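Local coordinates for protein Mannose/sialic acid-binding lectin (Polygonatum cyrtonema, PDB 3A0C) that probably binds carbohydrate, mannose in particular, as a dimeric anti-HIV plant lectin of the beta-prism II (bulb-type) fold, at residues 1-12 with 81-93. Sequence-based numbering, arbitrary orientation.
Sequences VNSLSSPNSLFT and KEDHYVLVLQQDR
S6 and N2 close the two ends of an antiparallel pairing between strands 3-5 and 86-89, each adding a side-chain bond to the backbone ones. At one end S6 OG accepts the backbone N-H of Y85 at 2.7 Å, while S6 N gives a nearly straight bond to Y85 O (171°). The chi1 of -48° turns the hydroxyl back beside its own backbone N, and from there it faces the Y85 main chain and lies at the edge of the tyrosine ring. This oxygen is also hydrogen-bonded to H58 O, so the buried hydroxyl ties three backbone segments together. The Y85 ring itself leads away from S6, its OH donating in plane to a lone pair of K81 O.

At the other end L89 N binds N2 O, and N2 ND2 returns to L89 O at 2.9 Å. The latter bond is bent (132°), with the acceptor tilted out of the amide plane.

Between them L4 and L87 pair through two backbone bonds. Their side chains slant across one another on the inner face, L4 CD2 meeting L87 CD1 at 4.0 Å. S3, S5, V86 and V88 occupy the other face, where V86 CG2 packs against both S3 CB and S5 CB.

N2 ND2 and S3 OG are hydrogen-bonded to S3 OG and N2 ND2 of the second subunit, and N2 OD1 to the backbone N of its N2; its Y98 packs on V86. Strand 95-104 flanks 86-89, and L87 packs on L24 of strand 22-26 and L55 of strand 54-57, joining the three sheets of the beta-prism II fold.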
loop_
_atom_site.group_PDB
_atom_site.type_symbol
_atom_site.label_atom_id
_atom_site.label_comp_id
_atom_site.label_asym_id
_atom_site.label_seq_id
_atom_site.Cartn_x
_atom_site.Cartn_y
_atom_site.Cartn_z
ATOM N N VAL A 1 4.904 9.065 -1.254
ATOM C CA VAL A 1 4.003 7.914 -1.537
ATOM C C VAL A 1 4.832 6.631 -1.548
ATOM O O VAL A 1 5.921 6.599 -2.113
ATOM C CB VAL A 1 3.336 8.071 -2.921
ATOM C CG1 VAL A 1 2.055 7.243 -2.993
ATOM C CG2 VAL A 1 3.048 9.523 -3.178
ATOM N N ASN A 2 4.333 5.578 -0.907
ATOM C CA ASN A 2 5.062 4.323 -0.908
ATOM C C ASN A 2 4.186 3.210 -1.478
ATOM O O ASN A 2 4.297 2.050 -1.079
ATOM C CB ASN A 2 5.543 3.948 0.504
ATOM C CG ASN A 2 4.411 3.695 1.455
ATOM O OD1 ASN A 2 3.828 4.629 1.990
ATOM N ND2 ASN A 2 4.082 2.424 1.669
ATOM N N SER A 3 3.311 3.567 -2.414
ATOM C CA SER A 3 2.433 2.574 -3.036
ATOM C C SER A 3 2.177 2.908 -4.493
ATOM O O SER A 3 2.226 4.064 -4.889
ATOM C CB SER A 3 1.086 2.497 -2.304
ATOM O OG SER A 3 0.257 3.583 -2.670
ATOM N N LEU A 4 1.924 1.880 -5.286
ATOM C CA LEU A 4 1.631 2.026 -6.709
ATOM C C LEU A 4 0.471 1.071 -6.972
ATOM O O LEU A 4 0.628 -0.140 -6.862
ATOM C CB LEU A 4 2.825 1.602 -7.576
ATOM C CG LEU A 4 2.564 1.662 -9.090
ATOM C CD1 LEU A 4 2.701 3.100 -9.544
ATOM C CD2 LEU A 4 3.543 0.767 -9.864
ATOM N N SER A 5 -0.691 1.602 -7.317
ATOM C CA SER A 5 -1.839 0.742 -7.548
ATOM C C SER A 5 -2.238 0.553 -9.007
ATOM O O SER A 5 -2.074 1.446 -9.825
ATOM C CB SER A 5 -3.034 1.243 -6.737
ATOM O OG SER A 5 -3.374 2.563 -7.106
ATOM N N SER A 6 -2.762 -0.631 -9.308
ATOM C CA SER A 6 -3.206 -0.995 -10.646
ATOM C C SER A 6 -4.123 0.067 -11.252
ATOM O O SER A 6 -5.044 0.523 -10.597
ATOM C CB SER A 6 -3.984 -2.312 -10.579
ATOM O OG SER A 6 -3.281 -3.268 -9.817
ATOM N N PRO A 7 -3.911 0.436 -12.526
ATOM C CA PRO A 7 -2.879 -0.054 -13.450
ATOM C C PRO A 7 -1.851 1.042 -13.657
ATOM O O PRO A 7 -1.368 1.254 -14.763
ATOM C CB PRO A 7 -3.667 -0.335 -14.716
ATOM C CG PRO A 7 -4.581 0.851 -14.747
ATOM C CD PRO A 7 -5.031 1.021 -13.284
ATOM N N ASN A 8 -1.545 1.743 -12.573
ATOM C CA ASN A 8 -0.584 2.824 -12.601
ATOM C C ASN A 8 0.816 2.346 -12.941
ATOM O O ASN A 8 1.087 1.152 -12.961
ATOM C CB ASN A 8 -0.587 3.549 -11.251
ATOM C CG ASN A 8 -0.974 5.015 -11.383
ATOM O OD1 ASN A 8 -1.914 5.358 -12.108
ATOM N ND2 ASN A 8 -0.249 5.890 -10.683
ATOM N N SER A 9 1.703 3.295 -13.202
ATOM C CA SER A 9 3.071 2.977 -13.550
ATOM C C SER A 9 4.084 3.911 -12.917
ATOM O O SER A 9 3.768 5.029 -12.531
ATOM C CB SER A 9 3.222 3.004 -15.074
ATOM O OG SER A 9 4.581 3.110 -15.457
ATOM N N LEU A 10 5.305 3.416 -12.781
ATOM C CA LEU A 10 6.422 4.190 -12.252
ATOM C C LEU A 10 7.350 4.432 -13.453
ATOM O O LEU A 10 8.151 3.568 -13.809
ATOM C CB LEU A 10 7.183 3.398 -11.194
ATOM C CG LEU A 10 6.709 3.411 -9.757
ATOM C CD1 LEU A 10 7.767 2.704 -8.919
ATOM C CD2 LEU A 10 6.545 4.836 -9.267
ATOM N N PHE A 11 7.230 5.587 -14.086
ATOM C CA PHE A 11 8.060 5.882 -15.237
ATOM C C PHE A 11 9.513 6.108 -14.851
ATOM O O PHE A 11 9.862 6.095 -13.660
ATOM C CB PHE A 11 7.491 7.082 -15.982
ATOM C CG PHE A 11 6.085 6.866 -16.470
ATOM C CD1 PHE A 11 4.994 7.210 -15.675
ATOM C CD2 PHE A 11 5.854 6.264 -17.705
ATOM C CE1 PHE A 11 3.688 6.953 -16.106
ATOM C CE2 PHE A 11 4.558 6.001 -18.147
ATOM C CZ PHE A 11 3.474 6.345 -17.349
ATOM N N THR A 12 10.364 6.292 -15.860
ATOM C CA THR A 12 11.789 6.488 -15.627
ATOM C C THR A 12 12.047 7.580 -14.605
ATOM O O THR A 12 11.473 8.654 -14.676
ATOM C CB THR A 12 12.532 6.828 -16.945
ATOM O OG1 THR A 12 12.390 5.737 -17.860
ATOM C CG2 THR A 12 14.007 7.057 -16.683
ATOM N N LYS A 81 -6.579 -13.119 -11.285
ATOM C CA LYS A 81 -7.884 -12.473 -11.406
ATOM C C LYS A 81 -7.827 -11.001 -11.750
ATOM O O LYS A 81 -7.193 -10.205 -11.055
ATOM C CB LYS A 81 -8.698 -12.659 -10.122
ATOM C CG LYS A 81 -9.956 -11.808 -10.076
ATOM C CD LYS A 81 -11.008 -12.368 -9.144
ATOM C CE LYS A 81 -12.011 -11.274 -8.748
ATOM N NZ LYS A 81 -12.525 -10.461 -9.891
ATOM N N GLU A 82 -8.508 -10.659 -12.835
ATOM C CA GLU A 82 -8.598 -9.294 -13.331
ATOM C C GLU A 82 -9.410 -8.473 -12.331
ATOM O O GLU A 82 -10.623 -8.603 -12.267
ATOM C CB GLU A 82 -9.288 -9.320 -14.695
ATOM C CG GLU A 82 -9.525 -7.981 -15.326
ATOM C CD GLU A 82 -8.253 -7.226 -15.565
ATOM O OE1 GLU A 82 -7.321 -7.786 -16.177
ATOM O OE2 GLU A 82 -8.195 -6.059 -15.143
ATOM N N ASP A 83 -8.735 -7.632 -11.552
ATOM C CA ASP A 83 -9.399 -6.821 -10.532
ATOM C C ASP A 83 -8.560 -5.557 -10.371
ATOM O O ASP A 83 -8.363 -4.812 -11.335
ATOM C CB ASP A 83 -9.452 -7.615 -9.207
ATOM C CG ASP A 83 -10.409 -7.016 -8.180
ATOM O OD1 ASP A 83 -10.196 -5.863 -7.760
ATOM O OD2 ASP A 83 -11.375 -7.708 -7.788
ATOM N N HIS A 84 -8.072 -5.328 -9.153
ATOM C CA HIS A 84 -7.214 -4.187 -8.829
ATOM C C HIS A 84 -6.229 -4.644 -7.755
ATOM O O HIS A 84 -6.618 -5.311 -6.805
ATOM C CB HIS A 84 -8.048 -3.002 -8.332
ATOM C CG HIS A 84 -8.760 -2.263 -9.427
ATOM N ND1 HIS A 84 -8.092 -1.567 -10.418
ATOM C CD2 HIS A 84 -10.079 -2.139 -9.704
ATOM C CE1 HIS A 84 -8.973 -1.051 -11.256
ATOM N NE2 HIS A 84 -10.184 -1.383 -10.847
ATOM N N TYR A 85 -4.953 -4.304 -7.939
ATOM C CA TYR A 85 -3.881 -4.680 -7.021
ATOM C C TYR A 85 -3.041 -3.469 -6.637
ATOM O O TYR A 85 -3.246 -2.358 -7.154
ATOM C CB TYR A 85 -2.972 -5.730 -7.668
ATOM C CG TYR A 85 -3.677 -7.018 -8.001
ATOM C CD1 TYR A 85 -4.631 -7.075 -9.025
ATOM C CD2 TYR A 85 -3.421 -8.178 -7.272
ATOM C CE1 TYR A 85 -5.322 -8.266 -9.311
ATOM C CE2 TYR A 85 -4.099 -9.377 -7.545
ATOM C CZ TYR A 85 -5.051 -9.413 -8.565
ATOM O OH TYR A 85 -5.726 -10.584 -8.835
ATOM N N VAL A 86 -2.082 -3.688 -5.741
ATOM C CA VAL A 86 -1.234 -2.605 -5.270
ATOM C C VAL A 86 0.182 -3.122 -4.988
ATOM O O VAL A 86 0.362 -4.255 -4.543
ATOM C CB VAL A 86 -1.844 -1.949 -3.958
ATOM C CG1 VAL A 86 -1.773 -2.934 -2.779
ATOM C CG2 VAL A 86 -1.135 -0.644 -3.627
ATOM N N LEU A 87 1.174 -2.288 -5.267
ATOM C CA LEU A 87 2.577 -2.604 -5.032
ATOM C C LEU A 87 2.964 -1.714 -3.848
ATOM O O LEU A 87 2.894 -0.486 -3.951
ATOM C CB LEU A 87 3.395 -2.227 -6.267
ATOM C CG LEU A 87 4.885 -2.565 -6.344
ATOM C CD1 LEU A 87 5.432 -2.056 -7.667
ATOM C CD2 LEU A 87 5.645 -1.918 -5.213
ATOM N N VAL A 88 3.374 -2.320 -2.737
ATOM C CA VAL A 88 3.725 -1.558 -1.541
ATOM C C VAL A 88 5.180 -1.685 -1.048
ATOM O O VAL A 88 5.681 -2.790 -0.814
ATOM C CB VAL A 88 2.751 -1.947 -0.346
ATOM C CG1 VAL A 88 3.081 -1.158 0.925
ATOM C CG2 VAL A 88 1.317 -1.707 -0.759
ATOM N N LEU A 89 5.849 -0.538 -0.910
ATOM C CA LEU A 89 7.200 -0.471 -0.349
ATOM C C LEU A 89 6.928 -0.263 1.158
ATOM O O LEU A 89 6.451 0.800 1.586
ATOM C CB LEU A 89 7.977 0.717 -0.920
ATOM C CG LEU A 89 9.232 1.144 -0.132
ATOM C CD1 LEU A 89 10.243 -0.002 -0.004
ATOM C CD2 LEU A 89 9.855 2.356 -0.823
ATOM N N GLN A 90 7.226 -1.287 1.953
ATOM C CA GLN A 90 6.960 -1.283 3.389
ATOM C C GLN A 90 8.081 -0.800 4.299
ATOM O O GLN A 90 9.254 -0.896 3.962
ATOM C CB GLN A 90 6.538 -2.696 3.809
ATOM C CG GLN A 90 5.309 -3.194 3.064
ATOM C CD GLN A 90 4.921 -4.617 3.421
ATOM O OE1 GLN A 90 3.814 -5.059 3.111
ATOM N NE2 GLN A 90 5.823 -5.340 4.063
ATOM N N GLN A 91 7.697 -0.277 5.460
ATOM C CA GLN A 91 8.664 0.188 6.437
ATOM C C GLN A 91 9.582 -0.953 6.909
ATOM O O GLN A 91 10.643 -0.695 7.481
ATOM C CB GLN A 91 7.951 0.818 7.630
ATOM C CG GLN A 91 7.570 2.275 7.420
ATOM C CD GLN A 91 6.839 2.891 8.620
ATOM O OE1 GLN A 91 7.370 2.955 9.732
ATOM N NE2 GLN A 91 5.612 3.348 8.393
ATOM N N ASP A 92 9.181 -2.208 6.678
ATOM C CA ASP A 92 10.017 -3.358 7.064
ATOM C C ASP A 92 10.946 -3.681 5.886
ATOM O O ASP A 92 11.645 -4.689 5.858
ATOM C CB ASP A 92 9.148 -4.568 7.463
ATOM C CG ASP A 92 8.587 -5.337 6.279
ATOM O OD1 ASP A 92 8.585 -4.829 5.144
ATOM O OD2 ASP A 92 8.126 -6.479 6.497
ATOM N N ARG A 93 10.927 -2.774 4.915
ATOM C CA ARG A 93 11.742 -2.840 3.714
ATOM C C ARG A 93 11.359 -3.891 2.674
ATOM O O ARG A 93 12.035 -4.019 1.650
ATOM C CB ARG A 93 13.224 -2.999 4.082
ATOM C CG ARG A 93 14.156 -2.245 3.116
ATOM C CD ARG A 93 15.628 -2.483 3.416
ATOM N NE ARG A 93 15.976 -3.893 3.288
ATOM C CZ ARG A 93 17.189 -4.394 3.503
ATOM N NH1 ARG A 93 18.197 -3.614 3.856
ATOM N NH2 ARG A 93 17.388 -5.689 3.380
#